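PDB 4A6D: acetylserotonin O-methyltransferase, which catalyses the final step of melatonin synthesis, transferring the methyl group of S-adenosylmethionine to N-acetylserotonin. Local coordinates for residues Y147-E150 against G151-L154; V215-A218 against K219-S223; L301-L304 against V305-G309; L250-V253 against L254-W257. One frame throughout, in Å; residues are numbered along the deposited sequence.

Interaction 1. Residues Y147-E150 against G151-L154. With SAM (S-adenosylmethionine), chain D.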
loop_
_atom_site.group_PDB
_atom_site.type_symbol
_atom_site.label_atom_id
_atom_site.label_comp_id
_atom_site.label_asym_id
_atom_site.label_seq_id
_atom_site.Cartn_x
_atom_site.Cartn_y
_atom_site.Cartn_z
ATOM N N TYR A 147 5.951 -1.473 22.540
ATOM C CA TYR A 147 6.421 -0.266 23.242
ATOM C C TYR A 147 7.960 -0.308 23.381
ATOM O O TYR A 147 8.505 -0.236 24.489
ATOM C CB TYR A 147 5.745 -0.090 24.621
ATOM C CG TYR A 147 4.243 -0.282 24.676
ATOM C CD1 TYR A 147 3.406 0.326 23.744
ATOM C CD2 TYR A 147 3.651 -0.989 25.718
ATOM C CE1 TYR A 147 2.021 0.190 23.818
ATOM C CE2 TYR A 147 2.265 -1.141 25.795
ATOM C CZ TYR A 147 1.454 -0.539 24.849
ATOM O OH TYR A 147 0.088 -0.676 24.921
ATOM N N ARG A 148 8.656 -0.427 22.234
ATOM C CA ARG A 148 10.118 -0.500 22.153
ATOM C C ARG A 148 10.871 0.769 22.631
ATOM O O ARG A 148 12.088 0.708 22.841
ATOM C CB ARG A 148 10.600 -1.037 20.781
ATOM C CG ARG A 148 9.893 -0.478 19.548
ATOM C CD ARG A 148 10.408 -1.121 18.269
ATOM N NE ARG A 148 9.911 -0.436 17.072
ATOM C CZ ARG A 148 10.533 0.572 16.464
ATOM N NH1 ARG A 148 11.694 1.023 16.927
ATOM N NH2 ARG A 148 9.997 1.138 15.390
ATOM N N SER A 149 10.128 1.896 22.843
ATOM C CA SER A 149 10.600 3.195 23.371
ATOM C C SER A 149 9.433 4.048 23.945
ATOM O O SER A 149 8.267 3.782 23.625
ATOM C CB SER A 149 11.407 3.971 22.325
ATOM O OG SER A 149 10.660 4.973 21.655
ATOM N N GLU A 150 9.758 5.069 24.783
ATOM C CA GLU A 150 8.790 5.987 25.401
ATOM C C GLU A 150 7.947 6.753 24.359
ATOM O O GLU A 150 6.716 6.733 24.439
ATOM C CB GLU A 150 9.493 6.952 26.367
ATOM C CG GLU A 150 9.620 6.406 27.780
ATOM C CD GLU A 150 8.648 6.977 28.799
ATOM O OE1 GLU A 150 7.435 7.068 28.496
ATOM O OE2 GLU A 150 9.105 7.330 29.911
ATOM N N GLY A 151 8.618 7.371 23.380
ATOM C CA GLY A 151 7.994 8.113 22.289
ATOM C C GLY A 151 7.161 7.228 21.382
ATOM O O GLY A 151 6.190 7.693 20.773
ATOM N N GLU A 152 7.542 5.933 21.295
ATOM C CA GLU A 152 6.848 4.915 20.507
ATOM C C GLU A 152 5.605 4.405 21.268
ATOM O O GLU A 152 4.600 4.066 20.642
ATOM C CB GLU A 152 7.816 3.796 20.065
ATOM C CG GLU A 152 8.710 4.219 18.894
ATOM C CD GLU A 152 10.195 3.874 18.906
ATOM O OE1 GLU A 152 10.558 2.782 19.400
ATOM O OE2 GLU A 152 11.000 4.694 18.400
ATOM N N ARG A 153 5.646 4.431 22.612
ATOM C CA ARG A 153 4.497 4.066 23.447
ATOM C C ARG A 153 3.455 5.197 23.419
ATOM O O ARG A 153 2.267 4.905 23.288
ATOM C CB ARG A 153 4.926 3.764 24.866
ATOM C CG ARG A 153 3.793 3.237 25.747
ATOM C CD ARG A 153 4.125 3.354 27.208
ATOM N NE ARG A 153 5.354 2.639 27.547
ATOM C CZ ARG A 153 6.501 3.228 27.867
ATOM N NH1 ARG A 153 6.595 4.552 27.875
ATOM N NH2 ARG A 153 7.562 2.500 28.177
ATOM N N LEU A 154 3.904 6.481 23.491
ATOM C CA LEU A 154 3.031 7.656 23.378
ATOM C C LEU A 154 2.325 7.638 22.012
ATOM O O LEU A 154 1.101 7.791 21.975
ATOM C CB LEU A 154 3.797 8.984 23.579
ATOM C CG LEU A 154 2.982 10.293 23.441
ATOM C CD1 LEU A 154 1.769 10.323 24.389
ATOM C CD2 LEU A 154 3.851 11.502 23.678
HETATM N N SAM D . -8.522 -0.869 24.724
HETATM C CA SAM D . -7.719 0.116 23.967
HETATM C C SAM D . -8.275 0.578 22.604
HETATM O O SAM D . -8.994 -0.187 21.994
HETATM O OXT SAM D . -8.021 1.712 22.085
HETATM C CB SAM D . -6.321 -0.441 23.877
HETATM C CG SAM D . -6.204 -1.666 22.962
HETATM S SD SAM D . -4.438 -2.135 22.872
HETATM C CE SAM D . -4.453 -3.167 21.464
HETATM C "C5'" SAM D . -4.292 -3.492 24.080
HETATM C "C4'" SAM D . -4.087 -2.809 25.440
HETATM O "O4'" SAM D . -3.863 -3.870 26.351
HETATM C "C3'" SAM D . -2.808 -1.886 25.471
HETATM O "O3'" SAM D . -3.115 -0.588 26.006
HETATM C "C2'" SAM D . -1.812 -2.729 26.334
HETATM O "O2'" SAM D . -0.835 -2.024 27.101
HETATM C "C1'" SAM D . -2.791 -3.485 27.249
HETATM N N9 SAM D . -2.196 -4.701 27.841
HETATM C C8 SAM D . -1.459 -5.674 27.170
HETATM N N7 SAM D . -1.101 -6.609 27.999
HETATM C C5 SAM D . -1.529 -6.278 29.280
HETATM C C6 SAM D . -1.432 -6.852 30.562
HETATM N N6 SAM D . -0.834 -8.059 30.693
HETATM N N1 SAM D . -2.041 -6.230 31.634
HETATM C C2 SAM D . -2.635 -5.035 31.508
HETATM N N3 SAM D . -2.729 -4.460 30.299
HETATM C C4 SAM D . -2.262 -5.049 29.180
#
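S149 is the N-cap of helix 150-161: its OG accepts from E152 N at 3.3 Å, and R148 and Y147, just before it, reach on to E152 and R153 of the first turn. S149 O also takes the amide of R153, while L154 N meets E150 O at 3.0 Å in a nearly straight helical bond (163°).

Two ion pairs brace this turn, with unlike geometry. R148 NH1 stands 3.2 Å from E152 OE1, but the carboxylate sits above one face of the guanidinium, so charge rather than a directed N-H holds it. E150 OE1 and R153 NH1 pair at 2.7 Å, the oxygen at the guanidinium edge; the N-H is poorly aimed, making this weak as a hydrogen bond although it is a salt bridge.

Y147 leaves the helical conformation after helix 142-146. With its CG anti to the carbonyl carbon (chi1 -46°), the ring lies under R153, whose CG makes a CH-pi contact 3.9 Å from the ring centroid, 25° off the normal. At the far end of the ring Y147 OH donates to SAM O2' at 2.7 Å. A phenylalanine here could still sit beneath R153 CG, but the ribose hydroxyl would probably be left without this partner and the cofactor less firmly seated.

F143 and F156 meet the Y147 ring from helices 142-146 and 150-161. Helix 212-221 packs alongside, with V214 against Y147, E213 and T217 against R153, and H221 against L154.

Interaction 2. Residues V215-A218 against K219-S223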
loop_
_atom_site.group_PDB
_atom_site.type_symbol
_atom_site.label_atom_id
_atom_site.label_comp_id
_atom_site.label_asym_id
_atom_site.label_seq_id
_atom_site.Cartn_x
_atom_site.Cartn_y
_atom_site.Cartn_z
ATOM N N VAL A 215 -0.189 3.442 32.108
ATOM C CA VAL A 215 -0.875 4.244 33.128
ATOM C C VAL A 215 -0.120 5.570 33.413
ATOM O O VAL A 215 -0.747 6.637 33.432
ATOM C CB VAL A 215 -1.172 3.386 34.390
ATOM C CG1 VAL A 215 -1.695 4.230 35.555
ATOM C CG2 VAL A 215 -2.151 2.256 34.053
ATOM N N TRP A 216 1.231 5.498 33.531
ATOM C CA TRP A 216 2.109 6.636 33.799
ATOM C C TRP A 216 2.051 7.606 32.639
ATOM O O TRP A 216 1.791 8.786 32.865
ATOM C CB TRP A 216 3.537 6.158 34.118
ATOM C CG TRP A 216 4.524 7.239 34.479
ATOM C CD1 TRP A 216 5.438 7.819 33.648
ATOM C CD2 TRP A 216 4.754 7.800 35.783
ATOM N NE1 TRP A 216 6.220 8.712 34.350
ATOM C CE2 TRP A 216 5.808 8.735 35.658
ATOM C CE3 TRP A 216 4.169 7.604 37.051
ATOM C CZ2 TRP A 216 6.287 9.479 36.750
ATOM C CZ3 TRP A 216 4.657 8.329 38.137
ATOM C CH2 TRP A 216 5.693 9.262 37.979
ATOM N N THR A 217 2.195 7.097 31.398
ATOM C CA THR A 217 2.116 7.882 30.157
ATOM C C THR A 217 0.731 8.545 30.008
ATOM O O THR A 217 0.659 9.719 29.631
ATOM C CB THR A 217 2.472 7.006 28.940
ATOM O OG1 THR A 217 3.757 6.427 29.134
ATOM C CG2 THR A 217 2.472 7.777 27.644
ATOM N N ALA A 218 -0.353 7.796 30.310
ATOM C CA ALA A 218 -1.733 8.283 30.246
ATOM C C ALA A 218 -1.943 9.496 31.158
ATOM O O ALA A 218 -2.495 10.500 30.712
ATOM C CB ALA A 218 -2.713 7.173 30.600
ATOM N N LYS A 219 -1.445 9.427 32.405
ATOM C CA LYS A 219 -1.562 10.517 33.377
ATOM C C LYS A 219 -0.667 11.714 33.029
ATOM O O LYS A 219 -1.059 12.855 33.265
ATOM C CB LYS A 219 -1.317 10.004 34.801
ATOM C CG LYS A 219 -2.372 8.991 35.235
ATOM C CD LYS A 219 -2.093 8.376 36.596
ATOM C CE LYS A 219 -2.970 8.954 37.680
ATOM N NZ LYS A 219 -4.397 8.558 37.521
ATOM N N GLN A 220 0.500 11.454 32.424
ATOM C CA GLN A 220 1.466 12.484 32.030
ATOM C C GLN A 220 1.107 13.250 30.752
ATOM O O GLN A 220 1.531 14.395 30.604
ATOM C CB GLN A 220 2.870 11.881 31.874
ATOM C CG GLN A 220 3.590 11.600 33.193
ATOM C CD GLN A 220 5.068 11.311 33.014
ATOM O OE1 GLN A 220 5.887 11.611 33.891
ATOM N NE2 GLN A 220 5.453 10.687 31.896
ATOM N N HIS A 221 0.370 12.621 29.820
ATOM C CA HIS A 221 0.037 13.240 28.532
ATOM C C HIS A 221 -1.453 13.516 28.243
ATOM O O HIS A 221 -1.760 14.171 27.243
ATOM C CB HIS A 221 0.724 12.482 27.382
ATOM C CG HIS A 221 2.223 12.572 27.427
ATOM N ND1 HIS A 221 2.973 11.774 28.278
ATOM C CD2 HIS A 221 3.061 13.384 26.743
ATOM C CE1 HIS A 221 4.234 12.118 28.075
ATOM N NE2 HIS A 221 4.337 13.082 27.164
ATOM N N PHE A 222 -2.369 13.046 29.119
ATOM C CA PHE A 222 -3.819 13.235 28.968
ATOM C C PHE A 222 -4.409 13.707 30.305
ATOM O O PHE A 222 -4.148 13.076 31.337
ATOM C CB PHE A 222 -4.497 11.931 28.481
ATOM C CG PHE A 222 -3.869 11.280 27.264
ATOM C CD1 PHE A 222 -2.814 10.382 27.398
ATOM C CD2 PHE A 222 -4.346 11.551 25.986
ATOM C CE1 PHE A 222 -2.225 9.790 26.274
ATOM C CE2 PHE A 222 -3.762 10.949 24.862
ATOM C CZ PHE A 222 -2.711 10.068 25.015
ATOM N N SER A 223 -5.166 14.834 30.308
ATOM C CA SER A 223 -5.739 15.367 31.559
ATOM C C SER A 223 -7.181 14.933 31.845
ATOM O O SER A 223 -7.975 14.743 30.913
ATOM C CB SER A 223 -5.581 16.882 31.660
ATOM O OG SER A 223 -5.770 17.315 33.000
#
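W216 and Q220, one turn apart on helix 212-221, make the aromatic contact here. Q220 CG lies over the face of the five-membered ring, 4.3 Å from its centroid and 18° off the normal. Beyond CG the chain runs extended, carrying the amide past W216 NE1 with the two planes 50° apart. W216 NE1 and Q220 OE1 come within 3.0 Å, yet the angle is too poor for a hydrogen bond.

The backbone bonds are those of a closing helix. K219 N reaches V215 O at 3.1 Å and Q220 N reaches W216 O. F222, where the chain leaves helical angles, gives only a weak bond from its N to A218 O.

Among side-chain bonds, H221 ND1 reaches back weakly to T217 O, 3.4 Å away; that oxygen also accepts from H221 N at 2.9 Å, so two N-H groups of one residue share it. T217 OG1 is bonded to E213 O, a turn earlier.

V215 and A218 pack on F232 of strand 230-234, and T217 on M157 of helix 150-161. The chemistry is thus that of an amphipathic helix end: V215 and A218 turn apolar surface to the sheet, T217 and H221 meet helix 150-161, and W216, K219 and Q220 are exposed.

Interaction 3. Residues L301-L304 against V305-G309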
loop_
_atom_site.group_PDB
_atom_site.type_symbol
_atom_site.label_atom_id
_atom_site.label_comp_id
_atom_site.label_asym_id
_atom_site.label_seq_id
_atom_site.Cartn_x
_atom_site.Cartn_y
_atom_site.Cartn_z
ATOM N N LEU A 301 -5.179 -10.545 9.140
ATOM C CA LEU A 301 -3.868 -10.757 8.546
ATOM C C LEU A 301 -2.841 -9.827 9.194
ATOM O O LEU A 301 -1.732 -10.276 9.489
ATOM C CB LEU A 301 -3.925 -10.622 7.030
ATOM C CG LEU A 301 -2.671 -11.054 6.244
ATOM C CD1 LEU A 301 -2.186 -12.465 6.620
ATOM C CD2 LEU A 301 -2.913 -10.941 4.776
ATOM N N ASN A 302 -3.247 -8.586 9.531
ATOM C CA ASN A 302 -2.406 -7.659 10.280
ATOM C C ASN A 302 -2.077 -8.210 11.703
ATOM O O ASN A 302 -1.035 -7.871 12.259
ATOM C CB ASN A 302 -3.066 -6.286 10.401
ATOM C CG ASN A 302 -2.164 -5.307 11.131
ATOM O OD1 ASN A 302 -1.015 -5.063 10.741
ATOM N ND2 ASN A 302 -2.589 -4.852 12.289
ATOM N N MET A 303 -2.967 -9.035 12.298
ATOM C CA MET A 303 -2.727 -9.643 13.614
ATOM C C MET A 303 -1.699 -10.769 13.466
ATOM O O MET A 303 -0.909 -10.987 14.376
ATOM C CB MET A 303 -4.029 -10.148 14.276
ATOM C CG MET A 303 -5.012 -9.045 14.675
ATOM S SD MET A 303 -4.455 -7.908 15.984
ATOM C CE MET A 303 -3.889 -6.544 15.007
ATOM N N LEU A 304 -1.726 -11.492 12.343
ATOM C CA LEU A 304 -0.772 -12.555 12.062
ATOM C C LEU A 304 0.629 -11.939 11.895
ATOM O O LEU A 304 1.583 -12.416 12.505
ATOM C CB LEU A 304 -1.166 -13.366 10.799
ATOM C CG LEU A 304 -0.113 -14.374 10.293
ATOM C CD1 LEU A 304 0.088 -15.526 11.294
ATOM C CD2 LEU A 304 -0.481 -14.920 8.952
ATOM N N VAL A 305 0.717 -10.853 11.119
ATOM C CA VAL A 305 1.949 -10.105 10.830
ATOM C C VAL A 305 2.512 -9.414 12.087
ATOM O O VAL A 305 3.724 -9.379 12.257
ATOM C CB VAL A 305 1.686 -9.104 9.663
ATOM C CG1 VAL A 305 2.811 -8.090 9.508
ATOM C CG2 VAL A 305 1.463 -9.839 8.353
ATOM N N GLN A 306 1.645 -8.894 12.964
ATOM C CA GLN A 306 2.075 -8.131 14.133
ATOM C C GLN A 306 1.924 -8.774 15.533
ATOM O O GLN A 306 2.923 -8.907 16.229
ATOM C CB GLN A 306 1.479 -6.714 14.092
ATOM C CG GLN A 306 2.261 -5.778 13.172
ATOM C CD GLN A 306 1.750 -4.365 13.247
ATOM O OE1 GLN A 306 2.092 -3.580 14.141
ATOM N NE2 GLN A 306 0.931 -4.007 12.295
ATOM N N THR A 307 0.709 -9.122 15.960
ATOM C CA THR A 307 0.458 -9.710 17.263
ATOM C C THR A 307 0.623 -11.252 17.263
ATOM O O THR A 307 1.376 -11.804 16.467
ATOM C CB THR A 307 -0.928 -9.305 17.741
ATOM O OG1 THR A 307 -1.891 -10.012 16.964
ATOM C CG2 THR A 307 -1.162 -7.788 17.711
ATOM N N GLU A 308 -0.104 -11.932 18.184
ATOM C CA GLU A 308 -0.142 -13.392 18.354
ATOM C C GLU A 308 -1.558 -13.901 18.083
ATOM O O GLU A 308 -1.807 -15.108 18.150
ATOM C CB GLU A 308 0.252 -13.760 19.782
ATOM C CG GLU A 308 1.748 -13.768 20.046
ATOM C CD GLU A 308 2.141 -13.899 21.509
ATOM O OE1 GLU A 308 1.249 -14.118 22.366
ATOM O OE2 GLU A 308 3.353 -13.769 21.798
ATOM N N GLY A 309 -2.448 -12.984 17.711
ATOM C CA GLY A 309 -3.852 -13.296 17.484
ATOM C C GLY A 309 -4.377 -13.311 16.068
ATOM O O GLY A 309 -3.669 -13.612 15.114
#
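V305 packs back on L301 as helix 294-305 ends and runs into an ST turn at T307, in the O-methyltransferase domain beside the substrate site. V305 N reaches L301 O at 3.0 Å, and its CG2, anti to the carbonyl carbon, comes within 3.4 Å of the same oxygen. The valine also packs against C116 and W117 of helix 103-117 and against L120 and A123 of helix 120-126.

N302, a substrate-binding residue, points its CG anti to the backbone N (chi1 -178°), which carries the amide along the helix side to Q306, another substrate-binding residue. N302 OD1 accepts from Q306 NE2 at 2.7 Å, the two amide planes standing 77° apart. W117 NE1 donates to the same OD1, so two bonds hold the N302 amide and probably fix which end is oxygen; Q306 NE2 has a further, weak bond to S113 OG. The backbones of the pair are also joined, Q306 N bonding to N302 O.

M303 folds its bent side chain over T307: SD lies 3.7 Å from T307 CG2, and CB is 3.6 Å from G309 O. The same sulfur also packs on the backbone O of H255, the residue inferred to be the proton donor or acceptor. Across the dimer interface, L301 and L304 pack on I66 and G59 of the second subunit.

T307 OG1 works in both directions, giving its hydrogen to M303 O at 2.9 Å and accepting from G309 N at 3.1 Å, with an N-H...O angle of 166°.

Interaction 4. Residues L250-V253 against L254-W257. With SAM (S-adenosylmethionine), chain D.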
loop_
_atom_site.group_PDB
_atom_site.type_symbol
_atom_site.label_atom_id
_atom_site.label_comp_id
_atom_site.label_asym_id
_atom_site.label_seq_id
_atom_site.Cartn_x
_atom_site.Cartn_y
_atom_site.Cartn_z
ATOM N N LEU A 250 -13.422 -5.394 27.297
ATOM C CA LEU A 250 -12.207 -5.829 26.589
ATOM C C LEU A 250 -12.276 -5.321 25.141
ATOM O O LEU A 250 -12.900 -5.968 24.286
ATOM C CB LEU A 250 -12.001 -7.361 26.620
ATOM C CG LEU A 250 -11.526 -8.037 27.904
ATOM C CD1 LEU A 250 -11.561 -9.539 27.736
ATOM C CD2 LEU A 250 -10.103 -7.658 28.244
ATOM N N ALA A 251 -11.750 -4.097 24.897
ATOM C CA ALA A 251 -11.761 -3.479 23.548
ATOM C C ALA A 251 -10.384 -3.678 22.934
ATOM O O ALA A 251 -9.379 -3.225 23.497
ATOM C CB ALA A 251 -12.110 -1.998 23.624
ATOM N N ARG A 252 -10.335 -4.439 21.824
ATOM C CA ARG A 252 -9.116 -4.774 21.085
ATOM C C ARG A 252 -8.049 -5.422 21.969
ATOM O O ARG A 252 -6.858 -5.134 21.849
ATOM C CB ARG A 252 -8.569 -3.565 20.309
ATOM C CG ARG A 252 -9.445 -3.115 19.137
ATOM C CD ARG A 252 -9.517 -1.620 19.181
ATOM N NE ARG A 252 -8.839 -0.996 18.060
ATOM C CZ ARG A 252 -8.402 0.260 18.042
ATOM N NH1 ARG A 252 -8.494 1.019 19.124
ATOM N NH2 ARG A 252 -7.841 0.757 16.946
ATOM N N VAL A 253 -8.482 -6.297 22.865
ATOM C CA VAL A 253 -7.536 -7.000 23.709
ATOM C C VAL A 253 -7.469 -8.423 23.180
ATOM O O VAL A 253 -6.404 -8.867 22.829
ATOM C CB VAL A 253 -7.923 -6.917 25.223
ATOM C CG1 VAL A 253 -7.100 -7.893 26.054
ATOM C CG2 VAL A 253 -7.783 -5.492 25.747
ATOM N N LEU A 254 -8.611 -9.115 23.078
ATOM C CA LEU A 254 -8.683 -10.516 22.641
ATOM C C LEU A 254 -8.031 -10.800 21.273
ATOM O O LEU A 254 -7.369 -11.823 21.089
ATOM C CB LEU A 254 -10.156 -11.028 22.706
ATOM C CG LEU A 254 -10.789 -11.155 24.106
ATOM C CD1 LEU A 254 -12.185 -11.766 24.030
ATOM C CD2 LEU A 254 -9.909 -11.984 25.066
ATOM N N HIS A 255 -8.164 -9.879 20.338
ATOM C CA HIS A 255 -7.568 -10.073 19.012
ATOM C C HIS A 255 -6.021 -10.131 19.005
ATOM O O HIS A 255 -5.452 -10.616 18.027
ATOM C CB HIS A 255 -8.154 -9.079 17.981
ATOM C CG HIS A 255 -7.602 -7.689 18.071
ATOM N ND1 HIS A 255 -7.674 -6.814 16.999
ATOM C CD2 HIS A 255 -6.969 -7.064 19.091
ATOM C CE1 HIS A 255 -7.066 -5.706 17.398
ATOM N NE2 HIS A 255 -6.653 -5.804 18.656
ATOM N N ASP A 256 -5.347 -9.671 20.099
ATOM C CA ASP A 256 -3.872 -9.667 20.177
ATOM C C ASP A 256 -3.299 -11.027 20.508
ATOM O O ASP A 256 -2.087 -11.235 20.371
ATOM C CB ASP A 256 -3.377 -8.692 21.269
ATOM C CG ASP A 256 -3.715 -7.217 21.110
ATOM O OD1 ASP A 256 -3.700 -6.721 19.954
ATOM O OD2 ASP A 256 -3.875 -6.526 22.157
ATOM N N TRP A 257 -4.148 -11.932 21.010
ATOM C CA TRP A 257 -3.712 -13.213 21.534
ATOM C C TRP A 257 -4.386 -14.416 20.934
ATOM O O TRP A 257 -5.509 -14.330 20.453
ATOM C CB TRP A 257 -3.947 -13.243 23.060
ATOM C CG TRP A 257 -3.572 -11.996 23.820
ATOM C CD1 TRP A 257 -4.425 -11.100 24.401
ATOM C CD2 TRP A 257 -2.242 -11.532 24.108
ATOM N NE1 TRP A 257 -3.709 -10.121 25.060
ATOM C CE2 TRP A 257 -2.366 -10.346 24.868
ATOM C CE3 TRP A 257 -0.953 -12.032 23.837
ATOM C CZ2 TRP A 257 -1.249 -9.642 25.349
ATOM C CZ3 TRP A 257 0.162 -11.348 24.333
ATOM C CH2 TRP A 257 0.008 -10.168 25.077
HETATM N N SAM D . -8.522 -0.869 24.724
HETATM C CA SAM D . -7.719 0.116 23.967
HETATM C C SAM D . -8.275 0.578 22.604
HETATM O O SAM D . -8.994 -0.187 21.994
HETATM O OXT SAM D . -8.021 1.712 22.085
HETATM C CB SAM D . -6.321 -0.441 23.877
HETATM C CG SAM D . -6.204 -1.666 22.962
HETATM S SD SAM D . -4.438 -2.135 22.872
HETATM C CE SAM D . -4.453 -3.167 21.464
HETATM C "C5'" SAM D . -4.292 -3.492 24.080
HETATM C "C4'" SAM D . -4.087 -2.809 25.440
HETATM O "O4'" SAM D . -3.863 -3.870 26.351
HETATM C "C3'" SAM D . -2.808 -1.886 25.471
HETATM O "O3'" SAM D . -3.115 -0.588 26.006
HETATM C "C2'" SAM D . -1.812 -2.729 26.334
HETATM O "O2'" SAM D . -0.835 -2.024 27.101
HETATM C "C1'" SAM D . -2.791 -3.485 27.249
HETATM N N9 SAM D . -2.196 -4.701 27.841
HETATM C C8 SAM D . -1.459 -5.674 27.170
HETATM N N7 SAM D . -1.101 -6.609 27.999
HETATM C C5 SAM D . -1.529 -6.278 29.280
HETATM C C6 SAM D . -1.432 -6.852 30.562
HETATM N N6 SAM D . -0.834 -8.059 30.693
HETATM N N1 SAM D . -2.041 -6.230 31.634
HETATM C C2 SAM D . -2.635 -5.035 31.508
HETATM N N3 SAM D . -2.729 -4.460 30.299
HETATM C C4 SAM D . -2.262 -5.049 29.180
HETATM O O HOH W 1 -11.317 -7.754 23.296
HETATM O O HOH W 2 -4.776 -4.385 19.523
#
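V253 and D256 span a short 3-10 turn after strand 247-251: D256 N approaches V253 O at 3.0 Å with an angle of 160°, from above the carbonyl plane. The chain reaches it through R252, whose phi/psi of 55°/40° is left-handed and turns the backbone sharply at the strand end. W257 N follows with a bond to L254 O, and a water bridges L250 O to L254 N, donating to the first and accepting from the second.

L250 CD1 and L254 CD2 meet at 4.0 Å, their side chains crossing at about a right angle. H255 holds its CG between its own backbone N and carbonyl carbon, which brings the ring back alongside R252, with R252 CB 3.4 Å from H255 NE2.

In this Rossmann-like methyltransferase fold the loop following the strand lines the SAM pocket. A251 O accepts from the SAM amino N at 2.8 Å. R252 NH1 donates to SAM O at 3.2 Å, with OXT close by at the guanidinium edge, and it also bonds L160 O. With a leucine in place of R252, the cofactor carboxylate would probably lose its facing positive charge and L160 O its side-chain donor.

H255, inferred to be the catalytic residue, is held through ND1 by E311 OE2, while a second water links its NE2 with R252 O and with D256 OD1, 2.6 Å from the water. D256, a substrate-binding residue, sets OD2 3.5 Å from the SAM methyl carbon CE. W257 CD1 lies 3.4 Å from V253 O, and the indole presents its ring edge to SAM N7.

Overall arrangement
Each contact lies within one unbroken stretch, so the four follow in series and none nests or crosses. From the N terminus come interaction 1 at the start of helix 150-161, interaction 2 at the end of helix 212-221, interaction 4 after strand 247-251 and interaction 3 at the end of helix 294-305. They form two touching pairs. Interactions 1 and 2 join their helices through L154 and H221. Interactions 4 and 3 meet where E308 N probably bonds D256 O, tying the strand-end loop to the loop after helix 294-305. Interactions 1 and 4, about 8 Å apart at their nearest atoms, both touch SAM, which bridges the pairs.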